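FACT complex subunit SPT16 (Ashbya gossypii, PDB 6A8M) probably serves, as part of the FACT complex, as a histone chaperone that reorganizes nucleosomes during transcription, DNA replication and DNA repair. Local coordinates at residues A[31-36]-A[66-71]; A[128-133]-A[160-165]. All blocks are in the same frame, centred on the assembly; numbering follows the deposited sequence.

Both contacts belong to the N-terminal lobe of SPT16. From the N terminus, helix 9-22 leads into strand 32-37; the chain then passes through helix 48-57 and returns as strand 64-68, where contact 1 closes the first loop. Strands 72-77 and 101-106 extend the sheet on that flank. After helix 113-128 the chain crosses to the other flank of strand 32-37, adding strand 131-134, and contact 2 closes a second loop around helix 143-158. The loops follow in series, neither enclosing nor crossing the other, and probable backbone hydrogen bonds from S31 to A131 and from S32 to G133 join them in one mixed six-stranded sheet.

Contact 1: A[31-36]-A[66-71]; sequences SSLVFI and IAVFKE
F35 and I66 are joined by a reciprocal pair of backbone hydrogen bonds: F35 N to I66 O at 2.8 Å and I66 N to F35 O at 2.9 Å, the latter nearly straight at 171°. A second pair links L33 and V68, with L33 N to V68 O at 3.0 Å and V68 N to L33 O at 2.9 Å. Between them lies the non-hydrogen-bonded pair V34 and A67, in regular antiparallel register. Beyond L33 and V68, a water accepts from K70 N and donates to S31 O. Beta-branched V34, I66 and V68 suit extended backbone. On one face L33 CB meets V68 CB at 4.1 Å; on the other, V34 CG2 lies beside its own backbone N and reaches the small A67 CB, also at 4.1 Å. Compact S32 lets the F69 ring come close, and ring atom CD2 of F69 lies 3.6 Å from S32 CB. The sheet is covered on both faces: F35 and I66 pack on helix 48-57, while V34, A67 and F69 meet helix 113-128. Strand 131-134 flanks 32-37, and strand 72-77 flanks 64-68.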
ATOM      1  N   SER A  31       6.717 -26.103  -3.506  1.00 23.10           N
ATOM      2  CA  SER A  31       5.756 -27.198  -3.486  1.00 25.90           C
ATOM      3  C   SER A  31       4.632 -26.980  -2.486  1.00 22.69           C
ATOM      4  O   SER A  31       3.626 -27.703  -2.528  1.00 22.25           O
ATOM      5  CB  SER A  31       6.462 -28.515  -3.152  1.00 28.94           C
ATOM      6  OG  SER A  31       7.517 -28.777  -4.055  1.00 33.29           O
ATOM      7  N   SER A  32       4.784 -26.005  -1.596  1.00 21.03           N
ATOM      8  CA  SER A  32       3.798 -25.649  -0.584  1.00 20.92           C
ATOM      9  C   SER A  32       4.189 -24.273  -0.065  1.00 20.48           C
ATOM     10  O   SER A  32       5.299 -23.805  -0.306  1.00 20.40           O
ATOM     11  CB  SER A  32       3.751 -26.664   0.561  1.00 23.41           C
ATOM     12  OG  SER A  32       4.989 -26.747   1.262  1.00 23.10           O
ATOM     13  N   LEU A  33       3.267 -23.639   0.659  1.00 18.12           N
ATOM     14  CA  LEU A  33       3.468 -22.320   1.246  1.00 17.79           C
ATOM     15  C   LEU A  33       3.186 -22.417   2.735  1.00 16.21           C
ATOM     16  O   LEU A  33       2.256 -23.121   3.136  1.00 15.07           O
ATOM     17  CB  LEU A  33       2.531 -21.282   0.634  1.00 16.13           C
ATOM     18  CG  LEU A  33       2.530 -21.128  -0.885  1.00 16.88           C
ATOM     19  CD1 LEU A  33       1.557 -20.060  -1.303  1.00 15.18           C
ATOM     20  CD2 LEU A  33       3.959 -20.799  -1.359  1.00 19.86           C
ATOM     21  N   VAL A  34       3.969 -21.710   3.555  1.00 15.61           N
ATOM     22  CA  VAL A  34       3.670 -21.575   4.981  1.00 15.94           C
ATOM     23  C   VAL A  34       3.802 -20.110   5.399  1.00 15.68           C
ATOM     24  O   VAL A  34       4.862 -19.501   5.205  1.00 16.42           O
ATOM     25  CB  VAL A  34       4.581 -22.452   5.858  1.00 17.19           C
ATOM     26  CG1 VAL A  34       4.158 -22.312   7.312  1.00 15.30           C
ATOM     27  CG2 VAL A  34       4.532 -23.940   5.414  1.00 16.41           C
ATOM     28  N   PHE A  35       2.741 -19.565   6.003  1.00 14.23           N
ATOM     29  CA  PHE A  35       2.715 -18.197   6.514  1.00 13.68           C
ATOM     30  C   PHE A  35       2.333 -18.236   7.987  1.00 14.22           C
ATOM     31  O   PHE A  35       1.334 -18.866   8.348  1.00 16.11           O
ATOM     32  CB  PHE A  35       1.712 -17.332   5.738  1.00 12.47           C
ATOM     33  CG  PHE A  35       1.975 -17.308   4.259  1.00 13.61           C
ATOM     34  CD1 PHE A  35       2.926 -16.452   3.749  1.00 14.84           C
ATOM     35  CD2 PHE A  35       1.294 -18.146   3.402  1.00 12.91           C
ATOM     36  CE1 PHE A  35       3.198 -16.420   2.390  1.00 16.76           C
ATOM     37  CE2 PHE A  35       1.559 -18.128   2.030  1.00 14.77           C
ATOM     38  CZ  PHE A  35       2.515 -17.262   1.529  1.00 16.79           C
ATOM     39  N   ILE A  36       3.108 -17.548   8.828  1.00 15.61           N
ATOM     40  CA  ILE A  36       2.916 -17.614  10.275  1.00 15.20           C
ATOM     41  C   ILE A  36       2.778 -16.198  10.797  1.00 15.58           C
ATOM     42  O   ILE A  36       3.718 -15.401  10.688  1.00 17.78           O
ATOM     43  CB  ILE A  36       4.068 -18.338  10.996  1.00 18.31           C
ATOM     44  CG1 ILE A  36       4.521 -19.573  10.210  1.00 18.76           C
ATOM     45  CG2 ILE A  36       3.639 -18.719  12.412  1.00 19.96           C
ATOM     46  CD1 ILE A  36       5.617 -19.281   9.204  1.00 18.06           C
ATOM     47  N   ILE A  66      -1.137 -20.383   8.373  1.00 15.06           N
ATOM     48  CA  ILE A  66      -1.833 -20.803   7.173  1.00 14.30           C
ATOM     49  C   ILE A  66      -0.810 -21.467   6.262  1.00 15.21           C
ATOM     50  O   ILE A  66       0.201 -20.851   5.916  1.00 15.40           O
ATOM     51  CB  ILE A  66      -2.497 -19.620   6.445  1.00 14.32           C
ATOM     52  CG1 ILE A  66      -3.439 -18.862   7.387  1.00 13.88           C
ATOM     53  CG2 ILE A  66      -3.176 -20.095   5.142  1.00 12.85           C
ATOM     54  CD1 ILE A  66      -4.000 -17.540   6.790  1.00 17.13           C
ATOM     55  N   ALA A  67      -1.072 -22.703   5.867  1.00 15.17           N
ATOM     56  CA  ALA A  67      -0.225 -23.401   4.915  1.00 15.66           C
ATOM     57  C   ALA A  67      -1.065 -23.829   3.727  1.00 16.18           C
ATOM     58  O   ALA A  67      -2.214 -24.242   3.894  1.00 15.57           O
ATOM     59  CB  ALA A  67       0.451 -24.616   5.543  1.00 16.02           C
ATOM     60  N   VAL A  68      -0.491 -23.720   2.527  1.00 15.93           N
ATOM     61  CA  VAL A  68      -1.231 -23.949   1.286  1.00 15.28           C
ATOM     62  C   VAL A  68      -0.544 -25.049   0.490  1.00 17.30           C
ATOM     63  O   VAL A  68       0.686 -25.078   0.392  1.00 17.17           O
ATOM     64  CB  VAL A  68      -1.341 -22.670   0.426  1.00 14.46           C
ATOM     65  CG1 VAL A  68      -2.298 -22.922  -0.711  1.00 14.69           C
ATOM     66  CG2 VAL A  68      -1.820 -21.453   1.280  1.00 16.79           C
ATOM     67  N   PHE A  69      -1.351 -25.948  -0.080  1.00 18.15           N
ATOM     68  CA  PHE A  69      -0.885 -27.085  -0.870  1.00 21.92           C
ATOM     69  C   PHE A  69      -1.754 -27.207  -2.118  1.00 21.67           C
ATOM     70  O   PHE A  69      -2.809 -26.576  -2.225  1.00 22.76           O
ATOM     71  CB  PHE A  69      -0.957 -28.396  -0.070  1.00 19.97           C
ATOM     72  CG  PHE A  69      -0.334 -28.318   1.287  1.00 19.98           C
ATOM     73  CD1 PHE A  69      -1.052 -27.850   2.377  1.00 18.04           C
ATOM     74  CD2 PHE A  69       0.971 -28.739   1.483  1.00 21.39           C
ATOM     75  CE1 PHE A  69      -0.464 -27.771   3.627  1.00 18.22           C
ATOM     76  CE2 PHE A  69       1.552 -28.673   2.725  1.00 21.49           C
ATOM     77  CZ  PHE A  69       0.844 -28.189   3.797  1.00 19.50           C
ATOM     78  N   LYS A  70      -1.330 -28.063  -3.059  1.00 21.48           N
ATOM     79  CA  LYS A  70      -2.180 -28.340  -4.220  1.00 22.58           C
ATOM     80  C   LYS A  70      -3.569 -28.806  -3.800  1.00 23.85           C
ATOM     81  O   LYS A  70      -4.584 -28.349  -4.349  1.00 25.07           O
ATOM     82  CB  LYS A  70      -1.538 -29.393  -5.126  1.00 24.60           C
ATOM     83  CG  LYS A  70      -2.503 -29.895  -6.223  1.00 25.76           C
ATOM     84  CD  LYS A  70      -1.882 -30.893  -7.201  1.00 27.47           C
ATOM     85  CE  LYS A  70      -2.992 -31.417  -8.140  1.00 29.72           C
ATOM     86  NZ  LYS A  70      -2.551 -32.272  -9.274  1.00 30.47           N
ATOM     87  N   GLU A  71      -3.645 -29.706  -2.828  1.00 24.53           N
ATOM     88  CA  GLU A  71      -4.903 -30.378  -2.526  1.00 25.91           C
ATOM     89  C   GLU A  71      -5.621 -29.803  -1.311  1.00 23.67           C
ATOM     90  O   GLU A  71      -6.687 -30.314  -0.941  1.00 24.31           O
ATOM     91  CB  GLU A  71      -4.671 -31.886  -2.320  1.00 32.61           C
ATOM     92  CG  GLU A  71      -3.717 -32.550  -3.327  1.00 39.94           C
ATOM     93  CD  GLU A  71      -4.312 -32.762  -4.722  1.00 45.18           C
ATOM     94  OE1 GLU A  71      -3.768 -33.618  -5.461  1.00 47.15           O
ATOM     95  OE2 GLU A  71      -5.311 -32.089  -5.086  1.00 45.80           O
TER
HETATM   96  O   HOH W   1       1.535 -29.201  -2.206  1.00 35.70           O

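Contact 2: A[128-133]-A[160-165]; sequences AGSAVG and GLNGVD
Strands 131-133 and 162-165 run parallel, inclined by 38°, pairing A131 with N162, V132 with G163 and G133 with V164. Three backbone hydrogen bonds hold them: N162 N to S130 O at 2.9 Å, V132 N to N162 O at 3.1 Å, and V164 N to V132 O at 2.8 Å. V132 thus uses both its N-H and its carbonyl toward the same neighbour, bridging N162 and V164 as parallel pairing requires. G133 CA also lies 3.3 Å from V164 O in a CA-H...O contact. G129, just past helix 113-128, has a positive phi (157°), a conformation that glycine readily adopts, and so fits the turn into the strand. In L161, chi1 (-55°) sets CG beside the backbone N and, with chi2 extended, the CD2 branch reaches to 3.6 Å from S130 CA, while L161 CB approaches V132 CG2 at 4.4 Å. On the other face the small A131 CB is met by V164 CG2 at 4.1 Å, and the N162 side chain bends back beside S130 and A131. These strands and helix 143-158 form a beta-alpha-beta unit: V132 and L161 pack on W152 of the connecting helix. Strand 162-165 is the outermost on this flank of the sheet, whereas strand 131-134 has strand 32-37 as its other neighbour, with V132 resting on S32 and V34.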
ATOM      1  N   ALA A 128       5.127 -32.765   0.499  1.00 25.50           N
ATOM      2  CA  ALA A 128       4.868 -31.963  -0.692  1.00 24.50           C
ATOM      3  C   ALA A 128       6.143 -31.735  -1.499  1.00 27.48           C
ATOM      4  O   ALA A 128       6.116 -31.772  -2.736  1.00 29.15           O
ATOM      5  CB  ALA A 128       4.231 -30.628  -0.289  1.00 20.63           C
ATOM      6  N   GLY A 129       7.260 -31.498  -0.829  1.00 28.32           N
ATOM      7  CA  GLY A 129       8.494 -31.195  -1.530  1.00 31.90           C
ATOM      8  C   GLY A 129       9.464 -30.430  -0.659  1.00 33.51           C
ATOM      9  O   GLY A 129       9.148 -29.999   0.453  1.00 32.08           O
ATOM     10  N   SER A 130      10.676 -30.255  -1.197  1.00 33.96           N
ATOM     11  CA  SER A 130      11.736 -29.639  -0.413  1.00 35.14           C
ATOM     12  C   SER A 130      11.701 -28.118  -0.492  1.00 32.70           C
ATOM     13  O   SER A 130      12.191 -27.453   0.425  1.00 32.78           O
ATOM     14  CB  SER A 130      13.107 -30.158  -0.859  1.00 41.59           C
ATOM     15  OG  SER A 130      13.299 -29.987  -2.250  1.00 44.77           O
ATOM     16  N   ALA A 131      11.149 -27.556  -1.565  1.00 31.10           N
ATOM     17  CA  ALA A 131      11.033 -26.108  -1.705  1.00 29.46           C
ATOM     18  C   ALA A 131       9.736 -25.647  -1.052  1.00 28.13           C
ATOM     19  O   ALA A 131       8.644 -26.070  -1.460  1.00 27.26           O
ATOM     20  CB  ALA A 131      11.066 -25.691  -3.175  1.00 29.54           C
ATOM     21  N   VAL A 132       9.858 -24.748  -0.073  1.00 25.83           N
ATOM     22  CA  VAL A 132       8.729 -24.235   0.696  1.00 23.14           C
ATOM     23  C   VAL A 132       8.678 -22.727   0.522  1.00 21.43           C
ATOM     24  O   VAL A 132       9.657 -22.040   0.813  1.00 20.41           O
ATOM     25  CB  VAL A 132       8.862 -24.601   2.187  1.00 24.30           C
ATOM     26  CG1 VAL A 132       7.554 -24.360   2.912  1.00 22.24           C
ATOM     27  CG2 VAL A 132       9.315 -26.049   2.338  1.00 24.76           C
ATOM     28  N   GLY A 133       7.525 -22.214   0.095  1.00 20.28           N
ATOM     29  CA  GLY A 133       7.366 -20.784  -0.099  1.00 20.12           C
ATOM     30  C   GLY A 133       7.094 -20.104   1.231  1.00 18.71           C
ATOM     31  O   GLY A 133       6.232 -20.540   1.998  1.00 17.06           O
ATOM     32  N   GLY A 160      15.870 -31.723   4.020  1.00 47.97           N
ATOM     33  CA  GLY A 160      16.648 -30.828   3.177  1.00 48.92           C
ATOM     34  C   GLY A 160      15.886 -29.646   2.601  1.00 49.11           C
ATOM     35  O   GLY A 160      16.086 -29.280   1.438  1.00 50.58           O
ATOM     36  N   LEU A 161      15.031 -29.025   3.414  1.00 47.95           N
ATOM     37  CA  LEU A 161      14.092 -28.018   2.926  1.00 47.13           C
ATOM     38  C   LEU A 161      14.788 -26.691   2.642  1.00 48.40           C
ATOM     39  O   LEU A 161      15.598 -26.215   3.444  1.00 51.04           O
ATOM     40  CB  LEU A 161      12.974 -27.796   3.948  1.00 43.75           C
ATOM     41  CG  LEU A 161      12.181 -29.029   4.395  1.00 41.91           C
ATOM     42  CD1 LEU A 161      11.074 -28.656   5.369  1.00 37.66           C
ATOM     43  CD2 LEU A 161      11.608 -29.778   3.198  1.00 42.12           C
ATOM     44  N   ASN A 162      14.464 -26.090   1.497  1.00 44.63           N
ATOM     45  CA  ASN A 162      14.933 -24.752   1.165  1.00 40.32           C
ATOM     46  C   ASN A 162      13.745 -23.802   1.179  1.00 36.36           C
ATOM     47  O   ASN A 162      12.774 -23.999   0.439  1.00 32.93           O
ATOM     48  CB  ASN A 162      15.662 -24.706  -0.185  1.00 41.97           C
ATOM     49  CG  ASN A 162      14.879 -25.349  -1.323  1.00 42.32           C
ATOM     50  OD1 ASN A 162      14.688 -26.566  -1.349  1.00 45.34           O
ATOM     51  ND2 ASN A 162      14.474 -24.539  -2.299  1.00 38.93           N
ATOM     52  N   GLY A 163      13.817 -22.795   2.046  1.00 34.31           N
ATOM     53  CA  GLY A 163      12.824 -21.736   2.033  1.00 31.05           C
ATOM     54  C   GLY A 163      12.985 -20.846   0.814  1.00 28.80           C
ATOM     55  O   GLY A 163      14.094 -20.486   0.412  1.00 29.41           O
ATOM     56  N   VAL A 164      11.857 -20.491   0.212  1.00 24.14           N
ATOM     57  CA  VAL A 164      11.839 -19.752  -1.041  1.00 22.54           C
ATOM     58  C   VAL A 164      11.007 -18.501  -0.813  1.00 21.66           C
ATOM     59  O   VAL A 164       9.827 -18.605  -0.478  1.00 20.19           O
ATOM     60  CB  VAL A 164      11.256 -20.596  -2.183  1.00 25.14           C
ATOM     61  CG1 VAL A 164      11.003 -19.736  -3.393  1.00 28.44           C
ATOM     62  CG2 VAL A 164      12.198 -21.778  -2.520  1.00 28.68           C
ATOM     63  N   ASP A 165      11.605 -17.325  -0.987  1.00 20.50           N
ATOM     64  CA  ASP A 165      10.812 -16.118  -0.783  1.00 20.15           C
ATOM     65  C   ASP A 165       9.777 -15.967  -1.891  1.00 19.43           C
ATOM     66  O   ASP A 165      10.064 -16.210  -3.065  1.00 21.00           O
ATOM     67  CB  ASP A 165      11.670 -14.868  -0.741  1.00 21.81           C
ATOM     68  CG  ASP A 165      10.866 -13.665  -0.315  1.00 23.61           C
ATOM     69  OD1 ASP A 165      10.638 -13.510   0.907  1.00 27.20           O
ATOM     70  OD2 ASP A 165      10.422 -12.915  -1.205  1.00 23.52           O
TER